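Local atomic coordinates of ABC transporter, periplasmic solute-binding protein (Rhizobium meliloti, PDB entry 4WED), a protein that probably serves as the periplasmic solute-binding component of an ABC transporter, capturing a peptide, nickel or a related solute for import. Residues T365-V370 / D395-S400; I298-A303 / Q386-E391. All blocks are in the same frame, centred on the assembly; numbering follows the deposited sequence.

Overall arrangement
The two contacts build one corner of the chain around a single helix, 378-392. Along the chain the segments alternate: 298-303 comes first, then strand segment 365-370, then 386-391 on the helix, and last strand 395-400. Contact 1 joins the two parallel strands of a beta-alpha-beta unit, and contact 2 ties the connecting helix of that unit to the link between helices 290-299 and 302-310. Their centres lie about 13 Å apart, and about 28 and 27 Å from the centre of the chain. Leu396 O accepts a probable hydrogen bond from Gln386 NE2, so the same helix is held both by its sheet and by an earlier part of the chain.

Contact 1. Residues T365-V370 / D395-S400; sequences TLELVV and DLVIRS
Leu366 lies level with Leu396 and Leu368 with Ile398, residues 365-370 and 395-400 running in parallel as two strands of a beta-alpha-beta unit should. Leu366, Leu368 and Val370 exchange five backbone hydrogen bonds with Asp395, Val397 and Arg399, from Leu366 N to Asp395 O (3.1 Å) through to Val370 N to Arg399 O (2.9 Å).

Glu367 and Arg399 form a charged pair on the face that also carries Thr365, Val369, Asp395 and Val397. The arginine chain bends at chi3 (72°), bringing one face of its guanidinium against Glu367 OE1, which lies 3.1 Å from Arg399 NH2 and over the centre of that face. No N-H of Arg399 points at this oxygen, so the salt bridge rests on charge alone; Arg283 adds a weak, long ion pair to it. Val397 CG2 packs on Glu367 CB (3.6 Å). At the start of the strands, Thr365 OG1 makes a weak hydrogen bond to Asp395 OD2.

The other face is mainly apolar: Leu368 CD2 meets Leu396 CD2 at 3.8 Å, and Val370 CG2 meets Ile398 CG2. Helix 378-392 packs on this face, with Ala382 touching Leu368 and Ile398, and strand 417-421 adds Leu417 and Phe419, Leu417 bonding through its backbone to Glu367 and Val369.

Contact 2. Residues I298-A303 / Q386-E391; sequences IGIDRA and QSEMKE
The link Gly299-Asp301, where helix 290-299 gives way to helix 302-310, receives the side chains of Glu388 and Met389 from helix 378-392. The direct hydrogen bond between the two segments runs from Asp301 N to Glu388 OE1, 2.9 Å long and nearly straight at 167°, but it meets the oxygen from above the carboxylate plane, 50° out of it. Glu388 reaches this far because its chain is extended beyond CG, and its other oxygen, OE2, comes within 3.1 Å of Asp301 CB. An alanine here would remove the carboxylate and would probably leave Asp301 N without its acceptor, with a gap beside Ile300.

A water spans the backbones, donating to both Gly299 O and Glu388 O at 2.9 Å each. Met389, a selenomethionine, folds back at chi2 (-55°) and chi3, which turns its CE onto Gly299, 3.3 Å from Gly299 O; the glycine, having no side chain, admits the methyl so close. The same CE touches Ile300 CG1 at 3.7 Å.

Asp301 OD2 and Glu388 OE2 stand 5.0 Å apart, and Arg337, which touches Glu388 and makes a weak, long ion pair with Asp301, may offset their like charges. Asp301 OD1 accepts from Ala304 N, so the link ends in a classic aspartate N-cap of helix 302-310.

Contact 1. Residues T365-V370 / D395-S400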
loop_
_atom_site.group_PDB
_atom_site.type_symbol
_atom_site.label_atom_id
_atom_site.label_comp_id
_atom_site.label_asym_id
_atom_site.label_seq_id
_atom_site.Cartn_x
_atom_site.Cartn_y
_atom_site.Cartn_z
ATOM N N THR A 365 31.812 -12.825 -4.492
ATOM C CA THR A 365 31.557 -11.483 -4.995
ATOM C C THR A 365 30.128 -11.442 -5.478
ATOM O O THR A 365 29.730 -12.296 -6.261
ATOM C CB THR A 365 32.486 -11.172 -6.159
ATOM O OG1 THR A 365 33.823 -11.173 -5.663
ATOM C CG2 THR A 365 32.213 -9.811 -6.701
ATOM N N LEU A 366 29.356 -10.479 -4.978
ATOM C CA LEU A 366 27.973 -10.267 -5.418
ATOM C C LEU A 366 27.761 -8.829 -5.831
ATOM O O LEU A 366 28.319 -7.917 -5.225
ATOM C CB LEU A 366 27.014 -10.623 -4.311
ATOM C CG LEU A 366 27.018 -12.121 -4.006
ATOM C CD1 LEU A 366 26.395 -12.372 -2.647
ATOM C CD2 LEU A 366 26.317 -12.918 -5.111
ATOM N N GLU A 367 26.975 -8.638 -6.887
ATOM C CA GLU A 367 26.705 -7.323 -7.428
ATOM C C GLU A 367 25.323 -6.848 -7.021
ATOM O O GLU A 367 24.326 -7.387 -7.431
ATOM C CB GLU A 367 26.859 -7.313 -8.940
ATOM C CG GLU A 367 26.705 -5.909 -9.520
ATOM C CD GLU A 367 26.574 -5.864 -11.035
ATOM O OE1 GLU A 367 25.466 -6.134 -11.549
ATOM O OE2 GLU A 367 27.571 -5.517 -11.712
ATOM N N LEU A 368 25.288 -5.805 -6.214
ATOM C CA LEU A 368 24.060 -5.151 -5.850
ATOM C C LEU A 368 23.785 -3.989 -6.819
ATOM O O LEU A 368 24.536 -2.994 -6.872
ATOM C CB LEU A 368 24.172 -4.641 -4.418
ATOM C CG LEU A 368 22.973 -3.849 -3.894
ATOM C CD1 LEU A 368 21.629 -4.466 -4.271
ATOM C CD2 LEU A 368 23.115 -3.714 -2.387
ATOM N N VAL A 369 22.708 -4.137 -7.590
ATOM C CA VAL A 369 22.317 -3.133 -8.542
ATOM C C VAL A 369 21.305 -2.215 -7.881
ATOM O O VAL A 369 20.369 -2.683 -7.242
ATOM C CB VAL A 369 21.775 -3.738 -9.855
ATOM C CG1 VAL A 369 21.444 -2.635 -10.871
ATOM C CG2 VAL A 369 22.805 -4.681 -10.464
ATOM N N VAL A 370 21.525 -0.902 -8.011
ATOM C CA VAL A 370 20.636 0.086 -7.407
ATOM C C VAL A 370 20.395 1.271 -8.344
ATOM O O VAL A 370 21.237 1.588 -9.187
ATOM C CB VAL A 370 21.204 0.625 -6.086
ATOM C CG1 VAL A 370 21.289 -0.476 -5.038
ATOM C CG2 VAL A 370 22.561 1.285 -6.309
ATOM N N ASP A 395 32.154 -9.890 -0.652
ATOM C CA ASP A 395 32.632 -8.704 -1.392
ATOM C C ASP A 395 31.479 -8.131 -2.232
ATOM O O ASP A 395 31.167 -8.615 -3.325
ATOM C CB ASP A 395 33.843 -9.076 -2.281
ATOM C CG ASP A 395 34.332 -7.902 -3.176
ATOM O OD1 ASP A 395 34.360 -6.740 -2.726
ATOM O OD2 ASP A 395 34.694 -8.160 -4.343
ATOM N N LEU A 396 30.829 -7.112 -1.698
ATOM C CA LEU A 396 29.671 -6.546 -2.363
ATOM C C LEU A 396 30.098 -5.413 -3.322
ATOM O O LEU A 396 30.617 -4.359 -2.912
ATOM C CB LEU A 396 28.650 -6.056 -1.332
ATOM C CG LEU A 396 27.241 -5.752 -1.885
ATOM C CD1 LEU A 396 26.290 -6.939 -1.790
ATOM C CD2 LEU A 396 26.595 -4.596 -1.175
ATOM N N VAL A 397 29.928 -5.645 -4.608
ATOM C CA VAL A 397 30.125 -4.566 -5.564
ATOM C C VAL A 397 28.771 -3.869 -5.869
ATOM O O VAL A 397 27.740 -4.529 -6.132
ATOM C CB VAL A 397 30.873 -5.028 -6.863
ATOM C CG1 VAL A 397 32.100 -5.885 -6.528
ATOM C CG2 VAL A 397 29.967 -5.786 -7.810
ATOM N N ILE A 398 28.792 -2.531 -5.849
ATOM C CA ILE A 398 27.607 -1.737 -6.142
ATOM C C ILE A 398 27.670 -1.147 -7.547
ATOM O O ILE A 398 28.646 -0.516 -7.926
ATOM C CB ILE A 398 27.447 -0.599 -5.126
ATOM C CG1 ILE A 398 27.491 -1.183 -3.709
ATOM C CG2 ILE A 398 26.154 0.176 -5.381
ATOM C CD1 ILE A 398 27.654 -0.154 -2.612
ATOM N N ARG A 399 26.613 -1.372 -8.308
ATOM C CA ARG A 399 26.405 -0.720 -9.588
ATOM C C ARG A 399 25.155 0.194 -9.443
ATOM O O ARG A 399 24.002 -0.282 -9.370
ATOM C CB ARG A 399 26.271 -1.777 -10.693
ATOM C CG ARG A 399 26.265 -1.227 -12.115
ATOM C CD ARG A 399 26.430 -2.341 -13.139
ATOM N NE ARG A 399 25.232 -3.180 -13.252
ATOM C CZ ARG A 399 25.152 -4.293 -13.981
ATOM N NH1 ARG A 399 26.207 -4.724 -14.671
ATOM N NH2 ARG A 399 24.022 -4.987 -14.019
ATOM N N SER A 400 25.429 1.500 -9.339
ATOM C CA SER A 400 24.430 2.566 -9.127
ATOM C C SER A 400 23.996 3.059 -10.499
ATOM O O SER A 400 24.837 3.427 -11.303
ATOM C CB SER A 400 25.059 3.723 -8.306
ATOM O OG SER A 400 24.094 4.578 -7.690
#

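Contact 2. Residues I298-A303 / Q386-E391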
loop_
_atom_site.group_PDB
_atom_site.type_symbol
_atom_site.label_atom_id
_atom_site.label_comp_id
_atom_site.label_asym_id
_atom_site.label_seq_id
_atom_site.Cartn_x
_atom_site.Cartn_y
_atom_site.Cartn_z
ATOM N N ILE A 298 21.012 -12.703 7.310
ATOM C CA ILE A 298 21.277 -12.408 8.730
ATOM C C ILE A 298 22.566 -11.654 8.951
ATOM O O ILE A 298 22.813 -11.166 10.048
ATOM C CB ILE A 298 21.305 -13.645 9.637
ATOM C CG1 ILE A 298 22.501 -14.526 9.312
ATOM C CG2 ILE A 298 19.979 -14.391 9.586
ATOM C CD1 ILE A 298 22.650 -15.608 10.340
ATOM N N GLY A 299 23.390 -11.578 7.914
ATOM C CA GLY A 299 24.604 -10.748 7.919
ATOM C C GLY A 299 24.316 -9.260 7.811
ATOM O O GLY A 299 25.190 -8.426 8.023
ATOM N N ILE A 300 23.075 -8.929 7.496
ATOM C CA ILE A 300 22.647 -7.554 7.299
ATOM C C ILE A 300 22.022 -7.040 8.582
ATOM O O ILE A 300 21.394 -7.833 9.332
ATOM C CB ILE A 300 21.625 -7.521 6.160
ATOM C CG1 ILE A 300 22.372 -7.638 4.832
ATOM C CG2 ILE A 300 20.785 -6.255 6.198
ATOM C CD1 ILE A 300 21.469 -7.914 3.626
ATOM N N ASP A 301 22.190 -5.733 8.837
ATOM C CA ASP A 301 21.522 -5.050 9.947
ATOM C C ASP A 301 20.377 -4.130 9.481
ATOM O O ASP A 301 20.593 -3.015 9.030
ATOM C CB ASP A 301 22.503 -4.261 10.784
ATOM C CG ASP A 301 21.904 -3.807 12.092
ATOM O OD1 ASP A 301 20.850 -3.159 12.100
ATOM O OD2 ASP A 301 22.484 -4.097 13.135
ATOM N N ARG A 302 19.158 -4.612 9.620
ATOM C CA ARG A 302 17.989 -3.872 9.197
ATOM C C ARG A 302 17.872 -2.591 9.985
ATOM O O ARG A 302 17.487 -1.568 9.458
ATOM C CB ARG A 302 16.744 -4.732 9.358
ATOM C CG ARG A 302 16.589 -5.758 8.258
ATOM C CD ARG A 302 16.206 -7.117 8.789
ATOM N NE ARG A 302 15.982 -8.051 7.703
ATOM C CZ ARG A 302 16.846 -8.972 7.315
ATOM N NH1 ARG A 302 18.001 -9.102 7.924
ATOM N NH2 ARG A 302 16.551 -9.770 6.313
ATOM N N ALA A 303 18.200 -2.666 11.263
ATOM C CA ALA A 303 18.155 -1.510 12.156
ATOM C C ALA A 303 19.057 -0.370 11.696
ATOM O O ALA A 303 18.702 0.787 11.847
ATOM C CB ALA A 303 18.518 -1.933 13.570
ATOM N N GLN A 386 27.195 -3.351 1.945
ATOM C CA GLN A 386 28.490 -3.742 1.446
ATOM C C GLN A 386 29.521 -3.854 2.577
ATOM O O GLN A 386 30.431 -4.731 2.574
ATOM C CB GLN A 386 28.956 -2.664 0.468
ATOM C CG GLN A 386 30.409 -2.742 0.043
ATOM C CD GLN A 386 30.802 -1.536 -0.790
ATOM O OE1 GLN A 386 31.037 -0.444 -0.253
ATOM N NE2 GLN A 386 30.887 -1.724 -2.103
ATOM N N SER A 387 29.385 -2.907 3.496
ATOM C CA SER A 387 30.234 -2.801 4.669
ATOM C C SER A 387 29.944 -3.947 5.672
ATOM O O SER A 387 30.857 -4.474 6.311
ATOM C CB SER A 387 30.014 -1.422 5.300
ATOM O OG SER A 387 30.516 -1.392 6.609
ATOM N N GLU A 388 28.673 -4.319 5.800
ATOM C CA GLU A 388 28.267 -5.406 6.655
ATOM C C GLU A 388 28.614 -6.777 6.084
ATOM O O GLU A 388 28.966 -7.672 6.836
ATOM C CB GLU A 388 26.772 -5.319 6.899
ATOM C CG GLU A 388 26.434 -4.188 7.845
ATOM C CD GLU A 388 24.956 -3.908 7.905
ATOM O OE1 GLU A 388 24.210 -4.548 7.126
ATOM O OE2 GLU A 388 24.536 -3.060 8.729
HETATM N N MSE A 389 28.485 -6.927 4.766
HETATM C CA MSE A 389 28.935 -8.115 4.026
HETATM C C MSE A 389 30.427 -8.318 4.100
HETATM O O MSE A 389 30.949 -9.436 4.214
HETATM C CB MSE A 389 28.554 -7.852 2.579
HETATM C CG MSE A 389 27.045 -7.819 2.354
HETATM SE SE MSE A 389 26.266 -9.503 3.011
HETATM C CE MSE A 389 25.813 -9.109 4.905
ATOM N N LYS A 390 31.142 -7.218 4.063
ATOM C CA LYS A 390 32.552 -7.289 4.182
ATOM C C LYS A 390 32.869 -7.997 5.491
ATOM O O LYS A 390 33.692 -8.900 5.500
ATOM C CB LYS A 390 33.151 -5.885 4.099
ATOM C CG LYS A 390 34.598 -5.766 4.568
ATOM C CD LYS A 390 35.593 -5.977 3.445
ATOM C CE LYS A 390 36.996 -5.813 3.987
ATOM N NZ LYS A 390 37.860 -5.063 3.054
ATOM N N GLU A 391 32.188 -7.629 6.579
ATOM C CA GLU A 391 32.479 -8.199 7.909
ATOM C C GLU A 391 32.270 -9.710 7.970
ATOM O O GLU A 391 32.944 -10.365 8.733
ATOM C CB GLU A 391 31.649 -7.512 9.005
ATOM C CG GLU A 391 32.216 -6.161 9.459
ATOM C CD GLU A 391 31.209 -5.287 10.219
ATOM O OE1 GLU A 391 30.074 -5.097 9.716
ATOM O OE2 GLU A 391 31.541 -4.771 11.309
HETATM O O HOH W 1 27.665 -8.030 9.449
#